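Local structure of ferritin (Ulva pertusa, 3VNX) at residues E35-C40 with D150-A155; E123-M128 with Q182-G187; N49-I54 with D84-H89. The protein probably oxidises ferrous iron and stores it as a mineral inside a hollow shell of 24 chains built from four-helix bundles. One frame throughout, in Å; residues are numbered along the deposited sequence.

Contact 1: E35-C40 with D150-A155; sequences EYHIEC and DKHKDA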
loop_
_atom_site.group_PDB
_atom_site.type_symbol
_atom_site.label_atom_id
_atom_site.label_comp_id
_atom_site.label_asym_id
_atom_site.label_seq_id
_atom_site.Cartn_x
_atom_site.Cartn_y
_atom_site.Cartn_z
ATOM N N GLU A 35 -59.548 1.228 3.749
ATOM C CA GLU A 35 -60.124 1.426 2.418
ATOM C C GLU A 35 -59.529 0.473 1.395
ATOM O O GLU A 35 -59.163 0.873 0.294
ATOM C CB GLU A 35 -59.930 2.863 1.958
ATOM C CG GLU A 35 -60.757 3.856 2.742
ATOM C CD GLU A 35 -62.236 3.696 2.459
ATOM O OE1 GLU A 35 -62.565 3.122 1.397
ATOM O OE2 GLU A 35 -63.064 4.135 3.292
ATOM N N TYR A 36 -59.435 -0.792 1.778
ATOM C CA TYR A 36 -58.875 -1.814 0.922
ATOM C C TYR A 36 -59.971 -2.831 0.579
ATOM O O TYR A 36 -60.224 -3.762 1.347
ATOM C CB TYR A 36 -57.666 -2.481 1.622
ATOM C CG TYR A 36 -56.885 -3.383 0.695
ATOM C CD1 TYR A 36 -56.196 -2.859 -0.395
ATOM C CD2 TYR A 36 -56.862 -4.761 0.882
ATOM C CE1 TYR A 36 -55.489 -3.689 -1.274
ATOM C CE2 TYR A 36 -56.156 -5.596 0.011
ATOM C CZ TYR A 36 -55.478 -5.050 -1.069
ATOM O OH TYR A 36 -54.783 -5.870 -1.936
ATOM N N HIS A 37 -60.600 -2.641 -0.584
ATOM C CA HIS A 37 -61.820 -3.352 -0.985
ATOM C C HIS A 37 -61.635 -4.847 -1.177
ATOM O O HIS A 37 -60.599 -5.309 -1.662
ATOM C CB HIS A 37 -62.388 -2.733 -2.271
ATOM C CG HIS A 37 -63.793 -3.161 -2.602
ATOM N ND1 HIS A 37 -64.901 -2.424 -2.242
ATOM C CD2 HIS A 37 -64.263 -4.226 -3.296
ATOM C CE1 HIS A 37 -65.995 -3.027 -2.679
ATOM N NE2 HIS A 37 -65.635 -4.118 -3.329
ATOM N N ILE A 38 -62.657 -5.612 -0.813
ATOM C CA ILE A 38 -62.562 -7.069 -0.915
ATOM C C ILE A 38 -62.290 -7.502 -2.338
ATOM O O ILE A 38 -61.555 -8.457 -2.581
ATOM C CB ILE A 38 -63.828 -7.765 -0.419
ATOM C CG1 ILE A 38 -65.051 -7.269 -1.207
ATOM C CG2 ILE A 38 -63.987 -7.556 1.095
ATOM C CD1 ILE A 38 -66.329 -7.973 -0.844
ATOM N N GLU A 39 -62.870 -6.776 -3.280
ATOM C CA GLU A 39 -62.727 -7.115 -4.685
ATOM C C GLU A 39 -61.262 -6.932 -5.111
ATOM O O GLU A 39 -60.690 -7.767 -5.809
ATOM C CB GLU A 39 -63.687 -6.260 -5.514
ATOM C CG GLU A 39 -63.981 -6.802 -6.885
ATOM C CD GLU A 39 -65.136 -6.081 -7.555
ATOM O OE1 GLU A 39 -66.087 -5.714 -6.836
ATOM O OE2 GLU A 39 -65.089 -5.901 -8.795
ATOM N N CYS A 40 -60.657 -5.841 -4.663
ATOM C CA CYS A 40 -59.231 -5.628 -4.860
ATOM C C CYS A 40 -58.409 -6.732 -4.210
ATOM O O CYS A 40 -57.566 -7.347 -4.867
ATOM C CB CYS A 40 -58.814 -4.266 -4.303
ATOM S SG CYS A 40 -59.550 -2.877 -5.205
ATOM N N ASP A 150 -58.541 0.713 -10.093
ATOM C CA ASP A 150 -59.062 2.012 -10.523
ATOM C C ASP A 150 -60.558 2.150 -10.210
ATOM O O ASP A 150 -61.004 3.182 -9.689
ATOM C CB ASP A 150 -58.823 2.228 -12.025
ATOM C CG ASP A 150 -59.151 3.655 -12.472
ATOM O OD1 ASP A 150 -59.132 4.576 -11.625
ATOM O OD2 ASP A 150 -59.427 3.859 -13.671
ATOM N N LYS A 151 -61.316 1.103 -10.534
ATOM C CA LYS A 151 -62.745 1.054 -10.257
ATOM C C LYS A 151 -63.043 1.507 -8.824
ATOM O O LYS A 151 -63.875 2.396 -8.602
ATOM C CB LYS A 151 -63.264 -0.367 -10.507
ATOM C CG LYS A 151 -64.699 -0.602 -10.113
ATOM C CD LYS A 151 -65.296 -1.766 -10.888
ATOM C CE LYS A 151 -64.733 -3.102 -10.430
ATOM N NZ LYS A 151 -65.246 -4.251 -11.252
ATOM N N HIS A 152 -62.344 0.917 -7.855
ATOM C CA HIS A 152 -62.622 1.210 -6.451
ATOM C C HIS A 152 -61.797 2.400 -5.926
ATOM O O HIS A 152 -61.738 2.667 -4.714
ATOM C CB HIS A 152 -62.459 -0.056 -5.589
ATOM C CG HIS A 152 -63.417 -1.153 -5.950
ATOM N ND1 HIS A 152 -64.671 -1.262 -5.387
ATOM C CD2 HIS A 152 -63.310 -2.179 -6.828
ATOM C CE1 HIS A 152 -65.288 -2.318 -5.891
ATOM N NE2 HIS A 152 -64.488 -2.889 -6.772
ATOM N N LYS A 153 -61.176 3.119 -6.858
ATOM C CA LYS A 153 -60.499 4.365 -6.532
ATOM C C LYS A 153 -59.442 4.186 -5.441
ATOM O O LYS A 153 -59.345 4.986 -4.514
ATOM C CB LYS A 153 -61.530 5.423 -6.120
ATOM C CG LYS A 153 -61.942 6.347 -7.259
ATOM C CD LYS A 153 -62.246 5.572 -8.541
ATOM C CE LYS A 153 -61.973 6.410 -9.793
ATOM N NZ LYS A 153 -60.541 6.817 -9.865
ATOM N N ASP A 154 -58.661 3.121 -5.552
ATOM C CA ASP A 154 -57.592 2.874 -4.608
ATOM C C ASP A 154 -56.299 3.328 -5.270
ATOM O O ASP A 154 -55.610 2.537 -5.924
ATOM C CB ASP A 154 -57.540 1.387 -4.294
ATOM C CG ASP A 154 -56.630 1.055 -3.121
ATOM O OD1 ASP A 154 -55.694 1.830 -2.792
ATOM O OD2 ASP A 154 -56.865 -0.009 -2.533
ATOM N N ALA A 155 -55.981 4.609 -5.128
ATOM C CA ALA A 155 -54.864 5.170 -5.876
ATOM C C ALA A 155 -53.523 4.526 -5.463
ATOM O O ALA A 155 -52.621 4.364 -6.292
ATOM C CB ALA A 155 -54.828 6.694 -5.719
HETATM O O HOH W 1 -59.632 -0.918 -2.536
#

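Contact 2: E123-M128 with Q182-G187; sequences EALYAM and QLRRVG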
loop_
_atom_site.group_PDB
_atom_site.type_symbol
_atom_site.label_atom_id
_atom_site.label_comp_id
_atom_site.label_asym_id
_atom_site.label_seq_id
_atom_site.Cartn_x
_atom_site.Cartn_y
_atom_site.Cartn_z
ATOM N N GLU A 123 -38.809 -26.503 -31.724
ATOM C CA GLU A 123 -39.167 -26.278 -30.315
ATOM C C GLU A 123 -38.671 -24.926 -29.774
ATOM O O GLU A 123 -39.346 -24.288 -28.956
ATOM C CB GLU A 123 -38.700 -27.413 -29.395
ATOM C CG GLU A 123 -37.972 -28.564 -30.081
ATOM C CD GLU A 123 -36.546 -28.216 -30.463
ATOM O OE1 GLU A 123 -36.204 -27.011 -30.445
ATOM O OE2 GLU A 123 -35.773 -29.143 -30.786
ATOM N N ALA A 124 -37.495 -24.493 -30.214
ATOM C CA ALA A 124 -36.975 -23.220 -29.742
ATOM C C ALA A 124 -38.006 -22.147 -30.040
ATOM O O ALA A 124 -38.613 -21.564 -29.123
ATOM C CB ALA A 124 -35.643 -22.891 -30.412
ATOM N N LEU A 125 -38.220 -21.916 -31.332
ATOM C CA LEU A 125 -39.084 -20.838 -31.778
ATOM C C LEU A 125 -40.466 -20.985 -31.183
ATOM O O LEU A 125 -41.074 -20.007 -30.738
ATOM C CB LEU A 125 -39.177 -20.812 -33.307
ATOM C CG LEU A 125 -40.215 -19.842 -33.863
ATOM C CD1 LEU A 125 -39.983 -18.408 -33.373
ATOM C CD2 LEU A 125 -40.191 -19.900 -35.374
ATOM N N TYR A 126 -40.963 -22.214 -31.178
ATOM C CA TYR A 126 -42.286 -22.473 -30.633
ATOM C C TYR A 126 -42.370 -22.054 -29.167
ATOM O O TYR A 126 -43.259 -21.289 -28.790
ATOM C CB TYR A 126 -42.672 -23.936 -30.797
ATOM C CG TYR A 126 -43.927 -24.289 -30.037
ATOM C CD1 TYR A 126 -43.906 -25.243 -29.020
ATOM C CD2 TYR A 126 -45.135 -23.649 -30.312
ATOM C CE1 TYR A 126 -45.058 -25.565 -28.313
ATOM C CE2 TYR A 126 -46.292 -23.963 -29.611
ATOM C CZ TYR A 126 -46.246 -24.922 -28.615
ATOM O OH TYR A 126 -47.385 -25.239 -27.915
ATOM N N ALA A 127 -41.445 -22.554 -28.348
ATOM C CA ALA A 127 -41.382 -22.181 -26.943
ATOM C C ALA A 127 -41.326 -20.665 -26.750
ATOM O O ALA A 127 -41.975 -20.119 -25.839
ATOM C CB ALA A 127 -40.193 -22.847 -26.262
ATOM N N MET A 128 -40.565 -19.976 -27.598
ATOM C CA MET A 128 -40.456 -18.522 -27.456
ATOM C C MET A 128 -41.750 -17.827 -27.895
ATOM O O MET A 128 -42.156 -16.797 -27.333
ATOM C CB MET A 128 -39.221 -17.982 -28.187
ATOM C CG MET A 128 -37.917 -18.618 -27.679
ATOM S SD MET A 128 -37.773 -18.569 -25.860
ATOM C CE MET A 128 -37.588 -16.796 -25.607
ATOM N N GLN A 182 -35.842 -12.941 -33.697
ATOM C CA GLN A 182 -34.519 -13.495 -33.962
ATOM C C GLN A 182 -34.572 -14.961 -34.419
ATOM O O GLN A 182 -33.897 -15.355 -35.385
ATOM C CB GLN A 182 -33.634 -13.358 -32.726
ATOM C CG GLN A 182 -33.169 -11.942 -32.480
ATOM C CD GLN A 182 -32.354 -11.812 -31.208
ATOM O OE1 GLN A 182 -31.376 -11.065 -31.164
ATOM N NE2 GLN A 182 -32.749 -12.544 -30.165
ATOM N N LEU A 183 -35.361 -15.772 -33.722
ATOM C CA LEU A 183 -35.452 -17.188 -34.059
ATOM C C LEU A 183 -36.013 -17.361 -35.475
ATOM O O LEU A 183 -35.519 -18.176 -36.263
ATOM C CB LEU A 183 -36.283 -17.932 -33.015
ATOM C CG LEU A 183 -35.492 -18.216 -31.733
ATOM C CD1 LEU A 183 -36.357 -18.832 -30.635
ATOM C CD2 LEU A 183 -34.319 -19.123 -32.070
ATOM N N ARG A 184 -37.025 -16.559 -35.793
ATOM C CA ARG A 184 -37.574 -16.504 -37.139
ATOM C C ARG A 184 -36.513 -16.107 -38.164
ATOM O O ARG A 184 -36.457 -16.680 -39.244
ATOM C CB ARG A 184 -38.761 -15.534 -37.200
ATOM C CG ARG A 184 -39.977 -15.997 -36.400
ATOM C CD ARG A 184 -41.175 -15.078 -36.601
ATOM N NE ARG A 184 -42.433 -15.676 -36.140
ATOM C CZ ARG A 184 -43.638 -15.300 -36.566
ATOM N NH1 ARG A 184 -43.758 -14.330 -37.466
ATOM N NH2 ARG A 184 -44.727 -15.890 -36.089
ATOM N N ARG A 185 -35.666 -15.144 -37.821
ATOM C CA ARG A 185 -34.641 -14.686 -38.749
ATOM C C ARG A 185 -33.582 -15.758 -39.047
ATOM O O ARG A 185 -33.242 -15.981 -40.201
ATOM C CB ARG A 185 -33.972 -13.401 -38.233
ATOM C CG ARG A 185 -32.834 -12.878 -39.121
ATOM C CD ARG A 185 -32.262 -11.544 -38.601
ATOM N NE ARG A 185 -33.302 -10.549 -38.361
ATOM C CZ ARG A 185 -33.789 -9.750 -39.304
ATOM N NH1 ARG A 185 -33.318 -9.815 -40.543
ATOM N NH2 ARG A 185 -34.738 -8.877 -39.011
ATOM N N VAL A 186 -33.062 -16.418 -38.014
ATOM C CA VAL A 186 -31.913 -17.316 -38.195
ATOM C C VAL A 186 -32.286 -18.756 -38.540
ATOM O O VAL A 186 -31.435 -19.521 -39.026
ATOM C CB VAL A 186 -31.021 -17.352 -36.951
ATOM C CG1 VAL A 186 -30.434 -15.967 -36.690
ATOM C CG2 VAL A 186 -31.824 -17.859 -35.754
ATOM N N GLY A 187 -33.540 -19.129 -38.275
ATOM C CA GLY A 187 -34.016 -20.470 -38.591
ATOM C C GLY A 187 -33.380 -21.582 -37.760
ATOM O O GLY A 187 -32.533 -21.342 -36.890
#

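Contact 3: N49-I54 with D84-H89; sequences NIEYTI and DEEREH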
loop_
_atom_site.group_PDB
_atom_site.type_symbol
_atom_site.label_atom_id
_atom_site.label_comp_id
_atom_site.label_asym_id
_atom_site.label_seq_id
_atom_site.Cartn_x
_atom_site.Cartn_y
_atom_site.Cartn_z
ATOM N N ASN A 49 -52.051 -15.977 -8.197
ATOM C CA ASN A 49 -52.177 -17.312 -8.772
ATOM C C ASN A 49 -51.714 -17.361 -10.221
ATOM O O ASN A 49 -51.194 -18.378 -10.680
ATOM C CB ASN A 49 -53.618 -17.834 -8.655
ATOM C CG ASN A 49 -53.802 -19.214 -9.297
ATOM O OD1 ASN A 49 -54.501 -19.355 -10.306
ATOM N ND2 ASN A 49 -53.168 -20.235 -8.715
ATOM N N ILE A 50 -51.906 -16.258 -10.940
ATOM C CA ILE A 50 -51.515 -16.191 -12.346
ATOM C C ILE A 50 -49.985 -16.202 -12.506
ATOM O O ILE A 50 -49.441 -16.876 -13.391
ATOM C CB ILE A 50 -52.143 -14.959 -13.021
ATOM C CG1 ILE A 50 -53.669 -15.069 -12.970
ATOM C CG2 ILE A 50 -51.647 -14.804 -14.461
ATOM C CD1 ILE A 50 -54.398 -14.031 -13.771
ATOM N N GLU A 51 -49.294 -15.463 -11.636
ATOM C CA GLU A 51 -47.836 -15.401 -11.676
ATOM C C GLU A 51 -47.312 -16.743 -11.227
ATOM O O GLU A 51 -46.407 -17.331 -11.851
ATOM C CB GLU A 51 -47.286 -14.301 -10.752
ATOM C CG GLU A 51 -47.786 -12.882 -11.034
ATOM C CD GLU A 51 -47.187 -12.228 -12.295
ATOM O OE1 GLU A 51 -47.682 -11.141 -12.677
ATOM O OE2 GLU A 51 -46.234 -12.771 -12.904
ATOM N N TYR A 52 -47.894 -17.237 -10.140
ATOM C CA TYR A 52 -47.486 -18.537 -9.623
ATOM C C TYR A 52 -47.659 -19.642 -10.671
ATOM O O TYR A 52 -46.778 -20.487 -10.811
ATOM C CB TYR A 52 -48.198 -18.878 -8.310
ATOM C CG TYR A 52 -47.247 -19.224 -7.176
ATOM C CD1 TYR A 52 -46.286 -20.221 -7.336
ATOM C CD2 TYR A 52 -47.311 -18.559 -5.947
ATOM C CE1 TYR A 52 -45.402 -20.547 -6.308
ATOM C CE2 TYR A 52 -46.439 -18.883 -4.899
ATOM C CZ TYR A 52 -45.482 -19.881 -5.089
ATOM O OH TYR A 52 -44.603 -20.228 -4.073
ATOM N N THR A 53 -48.757 -19.625 -11.428
ATOM C CA THR A 53 -48.969 -20.615 -12.490
ATOM C C THR A 53 -47.912 -20.484 -13.581
ATOM O O THR A 53 -47.309 -21.476 -14.011
ATOM C CB THR A 53 -50.367 -20.488 -13.155
ATOM O OG1 THR A 53 -51.382 -20.857 -12.220
ATOM C CG2 THR A 53 -50.467 -21.399 -14.368
ATOM N N ILE A 54 -47.695 -19.249 -14.031
ATOM C CA ILE A 54 -46.722 -18.991 -15.098
ATOM C C ILE A 54 -45.287 -19.377 -14.683
ATOM O O ILE A 54 -44.491 -19.862 -15.492
ATOM C CB ILE A 54 -46.782 -17.529 -15.548
ATOM C CG1 ILE A 54 -48.115 -17.253 -16.247
ATOM C CG2 ILE A 54 -45.613 -17.189 -16.452
ATOM C CD1 ILE A 54 -48.311 -15.797 -16.576
ATOM N N ASP A 84 -37.996 -18.512 -11.624
ATOM C CA ASP A 84 -37.664 -17.792 -10.391
ATOM C C ASP A 84 -38.299 -16.399 -10.370
ATOM O O ASP A 84 -38.887 -15.983 -9.359
ATOM C CB ASP A 84 -36.143 -17.641 -10.226
ATOM C CG ASP A 84 -35.422 -18.972 -10.096
ATOM O OD1 ASP A 84 -36.089 -20.007 -9.902
ATOM O OD2 ASP A 84 -34.179 -18.986 -10.196
ATOM N N GLU A 85 -38.177 -15.679 -11.488
ATOM C CA GLU A 85 -38.648 -14.296 -11.581
ATOM C C GLU A 85 -40.164 -14.183 -11.428
ATOM O O GLU A 85 -40.666 -13.285 -10.734
ATOM C CB GLU A 85 -38.189 -13.637 -12.891
ATOM C CG GLU A 85 -38.971 -12.370 -13.268
ATOM C CD GLU A 85 -38.390 -11.625 -14.471
ATOM O OE1 GLU A 85 -37.211 -11.852 -14.811
ATOM O OE2 GLU A 85 -39.113 -10.797 -15.073
ATOM N N GLU A 86 -40.902 -15.098 -12.067
ATOM C CA GLU A 86 -42.366 -15.044 -11.982
ATOM C C GLU A 86 -42.847 -15.377 -10.568
ATOM O O GLU A 86 -43.850 -14.818 -10.086
ATOM C CB GLU A 86 -43.048 -15.959 -13.004
ATOM C CG GLU A 86 -42.907 -15.519 -14.443
ATOM C CD GLU A 86 -43.517 -14.146 -14.732
ATOM O OE1 GLU A 86 -42.754 -13.221 -15.093
ATOM O OE2 GLU A 86 -44.754 -13.994 -14.625
ATOM N N ARG A 87 -42.128 -16.286 -9.915
ATOM C CA ARG A 87 -42.464 -16.682 -8.549
ATOM C C ARG A 87 -42.231 -15.515 -7.606
ATOM O O ARG A 87 -42.994 -15.306 -6.664
ATOM C CB ARG A 87 -41.634 -17.891 -8.111
ATOM C CG ARG A 87 -41.803 -18.260 -6.657
ATOM C CD ARG A 87 -41.248 -19.653 -6.380
ATOM N NE ARG A 87 -41.208 -19.983 -4.952
ATOM C CZ ARG A 87 -40.240 -19.612 -4.116
ATOM N NH1 ARG A 87 -39.217 -18.870 -4.556
ATOM N NH2 ARG A 87 -40.290 -19.981 -2.835
ATOM N N GLU A 88 -41.173 -14.751 -7.873
ATOM C CA GLU A 88 -40.901 -13.529 -7.130
ATOM C C GLU A 88 -41.977 -12.470 -7.399
ATOM O O GLU A 88 -42.332 -11.706 -6.508
ATOM C CB GLU A 88 -39.485 -13.004 -7.439
ATOM C CG GLU A 88 -39.142 -11.618 -6.839
ATOM C CD GLU A 88 -39.173 -11.541 -5.295
ATOM O OE1 GLU A 88 -39.624 -10.493 -4.762
ATOM O OE2 GLU A 88 -38.738 -12.504 -4.614
ATOM N N HIS A 89 -42.501 -12.429 -8.619
ATOM C CA HIS A 89 -43.628 -11.545 -8.899
ATOM C C HIS A 89 -44.812 -11.887 -8.000
ATOM O O HIS A 89 -45.446 -10.989 -7.430
ATOM C CB HIS A 89 -44.037 -11.595 -10.371
ATOM C CG HIS A 89 -43.044 -10.959 -11.294
ATOM N ND1 HIS A 89 -42.994 -11.242 -12.642
ATOM C CD2 HIS A 89 -42.063 -10.054 -11.061
ATOM C CE1 HIS A 89 -42.027 -10.539 -13.201
ATOM N NE2 HIS A 89 -41.443 -9.810 -12.264
HETATM O O HOH W 2 -42.667 -22.043 -4.030
#

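Contact 1: E35-C40 with D150-A155
The imidazole rings of H37 and H152 lie face to face where the start of helix 38-66 meets the turn after helix 123-151, at one end of the ferritin four-helix bundle. That turn is a Schellman motif: K153, with positive phi, is its C-prime residue, and its N reaches D150 O at 2.8 Å. H37, at the N-cap position of helix 38-66, stacks with its ring centroid 3.7 Å from that of H152, the planes inclined by 27°. The overlap is central from one side, because H152 CE1 stands over the middle of the H37 ring, whereas H37 CD2 lies nearer the rim of H152. Against the opposite face of H152, toward its rim, rests the aliphatic CG of K151, 3.8 Å above the plane.

E39 comes to the edge of the same ring. Its chain runs out straight past a CG that lies opposite the backbone N (chi1 -161°), which sets the carboxylate at the rim of H152, turned 77° from the ring plane. From there OE2 forms a salt bridge with K151 NZ at 3.0 Å, the ammonium meeting the oxygen nearly along its C-O axis. C40 SG lies 4.1 Å from H152 CB, oblique to the imidazole.

Nearer the buried interior, D154 points across toward Y36, whose hydroxyl bonds to Q97. D154 OD1 caps L157 N at the start of helix 155-201 and also pairs with R100. Its OD2 lies 3.6 Å from Y36 CD1 and accepts from a water at 2.9 Å; that same water takes the N-H of H37 at 2.8 Å.

Contact 2: E123-M128 with Q182-G187
This is apolar helix-to-helix packing, with L183 of helix 155-201 set against A124, L125 and M128 of helix 123-151, far along the bundle from the centre of the chain. The local segments run antiparallel, at 161° between their N-to-C directions, and their axes approach to 9.7 Å. The nearest backbones are those of L125 and L183.

L183 does most of the touching. Its CG lies beside the backbone N (chi1 -78°), which turns CD1 in against the facing helix. That methyl meets three residues: M128, with CG at 3.3 Å, L125, with CA at 3.6 Å, and A124, whose backbone C is 3.7 Å away and whose CB is 4.1 Å away. M128 crosses L183 at about a right angle; its CG methylene makes the contact, and the bend at chi2 takes the sulfur away from L183 CD1. L125 and L183 slide past one another in opposite directions, with L125 CD1 3.7 Å from L183 CB.

Toward the more exposed flank, L125 lies against the aliphatic part of R184: its CD1 is 3.9 Å from R184 CG, and CD2 is about as near. The extended arginine then carries its guanidinium beyond the leucine, where NH2 makes a salt bridge with E129 and NH1 bonds to the carbonyl O of A25 of a neighbouring subunit. On the inner side, F75, F78 and F79 of helix 73-99 pack on M128, and L195, further along helix 155-201, touches L183. This apolar seam between antiparallel helices is the packing of the ferritin four-helix bundle.

Contact 3: N49-I54 with D84-H89
E51 and E86 bring their carboxylates together in the buried middle of the bundle, where helices 38-66 and 73-99 run antiparallel with local axes only 7.6 Å apart. This inner side is the tight part. E51 OE2 and E86 OE2 are 2.6 Å apart, with the two carboxylate planes turned 41° from each other. A bound calcium ion lies about 3 Å from the E51 side chain, and E51 OE1 receives bonds from Q47 and N138.

E86 CG stands beside its backbone N (chi1 -69°), and a bend at chi2 folds the carboxylate toward E51 and I54. I54 CG2 packs on the methylene CG of E86 at 3.8 Å, while E51 OE2 comes within 3.6 Å of H89 CB, near the plane of the imidazole. H89 ND1 gives a weak hydrogen bond to E86 OE1 at 3.2 Å. With an alanine here, the carboxylate facing E51 is gone, and the H89 ring, without its weak acceptor, would probably be freer to turn, with a gap opened beside I54 CG2.

The other side is looser and bridged by water. Y52 and R87 run next to each other in the same direction, with ring and guanidinium planes 81° apart. A water near the tyrosine ring plane is hydrogen-bonded to Y52 OH at 2.7 Å and accepts from R87 NE at 2.7 Å. Both side chains also reach a neighbouring subunit, Y52 through H59 and R87 through a salt bridge to D84, each of that chain.

The Y52-R87 side thus reaches across to another chain, whereas the acidic pair and the histidine, together with the calcium ion beside E51, are consistent with the ferroxidase centre that ferritins of this kind hold within the bundle.

In the fold
The three contacts are spread along one helical bundle. Contacts 1 and 2 lie on opposite sides of the chain's centre, their own centres about 41 Å apart, and share helix 123-151. Contact 3 sits between, its centre about 5 Å from that of the chain and 23 to 24 Å from those of the others. Along the chain, contact 3 is nested inside the loop closed by contact 1, it closes before contact 2 opens, and the segments of contacts 1 and 2 alternate. Contact 1 joins helix 38-66 to the end of 123-151, contact 2 joins 123-151 to 155-201, and contact 3 joins 38-66 to 73-99 near the bound calcium, tying all four helices into one bundle.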